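Local coordinates for protein Isomerase/lactonizing enzyme (Agrobacterium fabrum str. C58, PDB 2NQL) that belongs to the mandelate racemase/muconate lactonizing enzyme family of the enolase superfamily and binds a sodium ion in its barrel domain, at residues A[6-11]-A[80-85]; A[249-254]-A[275-280]. All blocks are in the same frame, centred on the assembly; numbering follows the deposited sequence.

In the fold
The two contacts sample the two domains of an enolase-superfamily subunit. Contact 1 lies in the N-terminal capping domain, where strand 5-15 of an antiparallel sheet packs against helix 75-90. Contact 2 lies in the barrel domain, between helices 248-255 and 271-278, which follow consecutive barrel strands on the outside of the barrel. Their centres are 37 Å apart and their nearest atoms about 20 Å apart, so neither touches the other. The sodium ion, held by Glu240 and Glu266, belongs to the barrel; in contact 2 the side chain of Leu251 is about 12 Å from the bound sodium ion. What the contacts share is the dimer, since both reach the second subunit.

Contact 1 of 2, residues A[6-11]-A[80-85]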
loop_
_atom_site.group_PDB
_atom_site.type_symbol
_atom_site.label_atom_id
_atom_site.label_comp_id
_atom_site.label_asym_id
_atom_site.label_seq_id
_atom_site.Cartn_x
_atom_site.Cartn_y
_atom_site.Cartn_z
ATOM N N ALA A 6 11.937 18.409 -17.596
ATOM C CA ALA A 6 12.493 17.817 -18.801
ATOM C C ALA A 6 12.744 16.323 -18.575
ATOM O O ALA A 6 12.369 15.499 -19.405
ATOM C CB ALA A 6 13.792 18.516 -19.190
ATOM N N THR A 7 13.406 15.981 -17.462
ATOM C CA THR A 7 13.878 14.615 -17.223
ATOM C C THR A 7 13.696 14.189 -15.761
ATOM O O THR A 7 13.692 15.029 -14.842
ATOM C CB THR A 7 15.369 14.412 -17.641
ATOM O OG1 THR A 7 16.218 15.342 -16.945
ATOM C CG2 THR A 7 15.573 14.562 -19.147
ATOM N N VAL A 8 13.498 12.879 -15.567
ATOM C CA VAL A 8 13.385 12.272 -14.233
ATOM C C VAL A 8 14.292 11.048 -14.280
ATOM O O VAL A 8 14.086 10.137 -15.090
ATOM C CB VAL A 8 11.916 11.872 -13.891
ATOM C CG1 VAL A 8 11.830 11.224 -12.493
ATOM C CG2 VAL A 8 10.966 13.071 -13.979
ATOM N N GLU A 9 15.334 11.051 -13.453
ATOM C CA GLU A 9 16.323 9.977 -13.457
ATOM C C GLU A 9 16.294 9.285 -12.093
ATOM O O GLU A 9 16.310 9.969 -11.058
ATOM C CB GLU A 9 17.724 10.547 -13.679
ATOM C CG GLU A 9 17.981 11.167 -15.067
ATOM C CD GLU A 9 19.275 11.952 -15.071
ATOM O OE1 GLU A 9 19.225 13.169 -14.780
ATOM O OE2 GLU A 9 20.322 11.331 -15.312
ATOM N N VAL A 10 16.240 7.951 -12.087
ATOM C CA VAL A 10 16.187 7.195 -10.816
ATOM C C VAL A 10 17.490 6.446 -10.565
ATOM O O VAL A 10 18.064 5.851 -11.483
ATOM C CB VAL A 10 15.025 6.161 -10.822
ATOM C CG1 VAL A 10 14.767 5.664 -9.411
ATOM C CG2 VAL A 10 13.736 6.824 -11.343
ATOM N N PHE A 11 17.929 6.467 -9.304
ATOM C CA PHE A 11 19.187 5.848 -8.894
ATOM C C PHE A 11 19.004 5.129 -7.573
ATOM O O PHE A 11 18.088 5.435 -6.813
ATOM C CB PHE A 11 20.284 6.886 -8.653
ATOM C CG PHE A 11 20.565 7.769 -9.829
ATOM C CD1 PHE A 11 21.520 7.401 -10.777
ATOM C CD2 PHE A 11 19.919 8.997 -9.950
ATOM C CE1 PHE A 11 21.805 8.249 -11.868
ATOM C CE2 PHE A 11 20.190 9.847 -11.052
ATOM C CZ PHE A 11 21.133 9.462 -11.995
ATOM N N ALA A 80 10.560 0.977 -11.027
ATOM C CA ALA A 80 9.583 0.625 -12.085
ATOM C C ALA A 80 8.422 1.599 -12.118
ATOM O O ALA A 80 8.015 2.045 -13.196
ATOM C CB ALA A 80 9.076 -0.817 -11.892
ATOM N N LEU A 81 7.880 1.933 -10.953
ATOM C CA LEU A 81 6.753 2.872 -10.880
ATOM C C LEU A 81 7.136 4.190 -11.530
ATOM O O LEU A 81 6.378 4.745 -12.341
ATOM C CB LEU A 81 6.296 3.072 -9.420
ATOM C CG LEU A 81 5.595 1.836 -8.849
ATOM C CD1 LEU A 81 5.369 1.985 -7.352
ATOM C CD2 LEU A 81 4.225 1.641 -9.535
ATOM N N ILE A 82 8.328 4.686 -11.204
ATOM C CA ILE A 82 8.724 5.979 -11.744
ATOM C C ILE A 82 9.025 5.884 -13.249
ATOM O O ILE A 82 8.466 6.670 -14.033
ATOM C CB ILE A 82 9.895 6.612 -10.937
ATOM C CG1 ILE A 82 9.412 6.902 -9.497
ATOM C CG2 ILE A 82 10.401 7.892 -11.646
ATOM C CD1 ILE A 82 10.546 7.412 -8.553
ATOM N N ASN A 83 9.861 4.923 -13.651
ATOM C CA ASN A 83 10.286 4.819 -15.059
ATOM C C ASN A 83 9.131 4.433 -16.010
ATOM O O ASN A 83 9.034 4.972 -17.132
ATOM C CB ASN A 83 11.431 3.830 -15.239
ATOM C CG ASN A 83 12.743 4.356 -14.642
ATOM O OD1 ASN A 83 13.059 5.548 -14.758
ATOM N ND2 ASN A 83 13.490 3.472 -13.993
ATOM N N ASP A 84 8.276 3.519 -15.561
ATOM C CA ASP A 84 7.189 3.023 -16.436
ATOM C C ASP A 84 6.013 3.980 -16.492
ATOM O O ASP A 84 5.421 4.179 -17.555
ATOM C CB ASP A 84 6.684 1.631 -16.003
ATOM C CG ASP A 84 5.543 1.112 -16.918
ATOM O OD1 ASP A 84 5.790 0.899 -18.113
ATOM O OD2 ASP A 84 4.407 0.973 -16.436
ATOM N N LEU A 85 5.657 4.536 -15.338
ATOM C CA LEU A 85 4.400 5.244 -15.168
ATOM C C LEU A 85 4.553 6.713 -14.799
ATOM O O LEU A 85 4.005 7.585 -15.469
ATOM C CB LEU A 85 3.505 4.541 -14.138
ATOM C CG LEU A 85 2.238 5.291 -13.684
ATOM C CD1 LEU A 85 1.171 5.418 -14.814
ATOM C CD2 LEU A 85 1.619 4.722 -12.390
HETATM O O HOH W 1 12.165 8.146 -15.246
HETATM O O HOH W 2 15.573 6.652 -14.618
#
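Val10 and Ile82 meet where a strand of the N-terminal alpha+beta domain is covered by a helix, the layered packing familiar from the capping domain of enolase-superfamily proteins. Strand 6-11 and helix 80-85 run roughly antiparallel, at 151° and with their axes 9.0 Å apart, and the interface between them is uneven in a way that illustrates how such layers close. The tight side is apolar, and its closest approaches are between methyl groups. CG2 of Ile82, set anti to its own backbone N, reaches the strand between two valines: it lies 3.5 Å from Val10 CG2 and 3.7 Å from Val8 CG1. Val8 presents the branch that stands anti to its backbone nitrogen (chi1 179°), and its side chain crosses Ile82 at about a right angle. Val55 of strand 50-59 and Ala122 of helix 117-138 also touch Ile82, so this half of the contact merges with the core of the domain.

The other side is wet. Asn83, one residue further along the helix, is exposed, and no direct hydrogen bond joins it to the strand; its OD1 merely passes 3.7 Å from Val10 CG2. Its ND2 is instead bonded to the terminal carboxylate oxygen OXT of Ile388. Two waters bridge Asn83 OD1 to the strand backbone, both donating to that oxygen. One of them also donates to the carbonyl of Val8, while the other accepts from the backbone NH of Val10, with that water oxygen 2.9 Å from Val10 N and 2.7 Å from Asn83 OD1.

Contact 2 of 2, residues A[249-254]-A[275-280]; sequences AGLEKV and RARIER
Glu252 and Arg280 form a salt bridge between two outer helices of the beta/alpha barrel, helix 248-255 and the C-terminal end of helix 271-278 with the turn that follows it. Side-chain conformation decides which atoms meet here. Glu252 stretches straight out from its helix, with CG anti to the backbone N and the chain extended beyond it. Arg280 takes a less direct path: its chain is extended as far as CD and then bends at chi3 (66°), bringing the guanidinium edge round to the carboxylate. The two side chains cross at about a right angle. OE1 of Glu252 lies 3.3 Å from Arg280 NE, close to the guanidinium plane, but the carboxylate stands nearly perpendicular to that plane, at 80°. The pair is therefore joined by one long N-H bond and not by a flat, two-pronged bridge.

Each charge has its stronger partner elsewhere. Glu252 OE2 forms a salt bridge with NZ of Lys256, four residues on, and Arg280 NH1 forms one with OE1 of Glu279 of the second subunit, so the guanidinium links the helix pair to the dimer interface. Over one guanidinium face lies the backbone N of Ala249, whose CA is 3.5 Å from Arg280 NH2.

Deeper in, the contact is apolar. Arg277 bends at chi2 (90°); its NH1 and NH2 are bonded to the carbonyls of Asp273 and Thr245 respectively, and the chain meets the neighbouring helix through its aliphatic part. Leu251 crosses it at about a right angle, its CD2 methyl 3.7 Å from Arg277 CG.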
loop_
_atom_site.group_PDB
_atom_site.type_symbol
_atom_site.label_atom_id
_atom_site.label_comp_id
_atom_site.label_asym_id
_atom_site.label_seq_id
_atom_site.Cartn_x
_atom_site.Cartn_y
_atom_site.Cartn_z
ATOM N N ALA A 249 -8.217 -1.194 16.521
ATOM C CA ALA A 249 -8.942 -1.550 17.749
ATOM C C ALA A 249 -7.997 -1.762 18.941
ATOM O O ALA A 249 -8.283 -1.316 20.060
ATOM C CB ALA A 249 -9.805 -2.797 17.521
ATOM N N GLY A 250 -6.878 -2.444 18.688
ATOM C CA GLY A 250 -5.848 -2.673 19.700
ATOM C C GLY A 250 -5.131 -1.412 20.147
ATOM O O GLY A 250 -4.840 -1.247 21.338
ATOM N N LEU A 251 -4.833 -0.532 19.187
ATOM C CA LEU A 251 -4.259 0.786 19.478
ATOM C C LEU A 251 -5.220 1.634 20.313
ATOM O O LEU A 251 -4.803 2.287 21.290
ATOM C CB LEU A 251 -3.881 1.524 18.182
ATOM C CG LEU A 251 -3.200 2.901 18.337
ATOM C CD1 LEU A 251 -1.864 2.773 19.063
ATOM C CD2 LEU A 251 -2.999 3.531 16.980
ATOM N N GLU A 252 -6.501 1.597 19.937
ATOM C CA GLU A 252 -7.554 2.245 20.723
ATOM C C GLU A 252 -7.547 1.781 22.180
ATOM O O GLU A 252 -7.519 2.601 23.094
ATOM C CB GLU A 252 -8.926 2.033 20.093
ATOM C CG GLU A 252 -10.080 2.578 20.930
ATOM C CD GLU A 252 -11.418 2.604 20.196
ATOM O OE1 GLU A 252 -11.511 2.162 19.028
ATOM O OE2 GLU A 252 -12.393 3.083 20.803
ATOM N N LYS A 253 -7.555 0.468 22.376
ATOM C CA LYS A 253 -7.536 -0.105 23.711
ATOM C C LYS A 253 -6.299 0.326 24.514
ATOM O O LYS A 253 -6.431 0.736 25.669
ATOM C CB LYS A 253 -7.666 -1.633 23.661
ATOM C CG LYS A 253 -7.515 -2.284 25.054
ATOM C CD LYS A 253 -7.964 -3.730 25.083
ATOM C CE LYS A 253 -7.911 -4.253 26.511
ATOM N NZ LYS A 253 -8.619 -5.551 26.638
ATOM N N VAL A 254 -5.113 0.254 23.906
ATOM C CA VAL A 254 -3.879 0.643 24.605
ATOM C C VAL A 254 -3.956 2.107 25.027
ATOM O O VAL A 254 -3.686 2.437 26.198
ATOM C CB VAL A 254 -2.585 0.383 23.769
ATOM C CG1 VAL A 254 -1.361 1.021 24.439
ATOM C CG2 VAL A 254 -2.337 -1.094 23.631
ATOM N N ARG A 275 -6.095 9.992 9.924
ATOM C CA ARG A 275 -7.548 10.080 10.193
ATOM C C ARG A 275 -8.159 8.802 10.733
ATOM O O ARG A 275 -8.939 8.843 11.678
ATOM C CB ARG A 275 -8.317 10.530 8.952
ATOM C CG ARG A 275 -7.981 11.909 8.470
ATOM C CD ARG A 275 -8.836 12.383 7.303
ATOM N NE ARG A 275 -8.304 13.636 6.762
ATOM C CZ ARG A 275 -8.503 14.849 7.281
ATOM N NH1 ARG A 275 -9.255 15.014 8.367
ATOM N NH2 ARG A 275 -7.948 15.909 6.704
ATOM N N ALA A 276 -7.789 7.664 10.151
ATOM C CA ALA A 276 -8.248 6.358 10.626
ATOM C C ALA A 276 -7.890 6.060 12.083
ATOM O O ALA A 276 -8.652 5.378 12.777
ATOM C CB ALA A 276 -7.748 5.251 9.700
ATOM N N ARG A 277 -6.761 6.587 12.561
ATOM C CA ARG A 277 -6.361 6.348 13.955
ATOM C C ARG A 277 -6.906 7.376 14.935
ATOM O O ARG A 277 -7.376 7.012 16.005
ATOM C CB ARG A 277 -4.836 6.217 14.116
ATOM C CG ARG A 277 -4.293 4.843 13.807
ATOM C CD ARG A 277 -3.937 4.746 12.346
ATOM N NE ARG A 277 -3.575 3.416 11.898
ATOM C CZ ARG A 277 -3.576 3.048 10.620
ATOM N NH1 ARG A 277 -3.934 3.920 9.679
ATOM N NH2 ARG A 277 -3.224 1.812 10.286
ATOM N N ILE A 278 -6.858 8.657 14.577
ATOM C CA ILE A 278 -7.202 9.686 15.546
ATOM C C ILE A 278 -8.714 9.805 15.747
ATOM O O ILE A 278 -9.166 10.268 16.794
ATOM C CB ILE A 278 -6.516 11.043 15.254
ATOM C CG1 ILE A 278 -7.126 11.720 14.014
ATOM C CG2 ILE A 278 -4.971 10.848 15.131
ATOM C CD1 ILE A 278 -6.718 13.160 13.824
ATOM N N GLU A 279 -9.486 9.348 14.757
ATOM C CA GLU A 279 -10.948 9.258 14.876
ATOM C C GLU A 279 -11.416 8.217 15.908
ATOM O O GLU A 279 -12.541 8.289 16.398
ATOM C CB GLU A 279 -11.606 9.070 13.492
ATOM C CG GLU A 279 -11.588 10.363 12.613
ATOM C CD GLU A 279 -11.790 10.140 11.094
ATOM O OE1 GLU A 279 -11.958 8.983 10.631
ATOM O OE2 GLU A 279 -11.769 11.150 10.350
ATOM N N ARG A 280 -10.530 7.283 16.261
ATOM C CA ARG A 280 -10.817 6.212 17.217
ATOM C C ARG A 280 -9.936 6.178 18.480
ATOM O O ARG A 280 -10.396 5.724 19.523
ATOM C CB ARG A 280 -10.732 4.856 16.514
ATOM C CG ARG A 280 -11.872 4.573 15.542
ATOM C CD ARG A 280 -11.669 3.230 14.844
ATOM N NE ARG A 280 -11.751 2.103 15.775
ATOM C CZ ARG A 280 -11.767 0.821 15.411
ATOM N NH1 ARG A 280 -11.705 0.484 14.124
ATOM N NH2 ARG A 280 -11.847 -0.126 16.339
#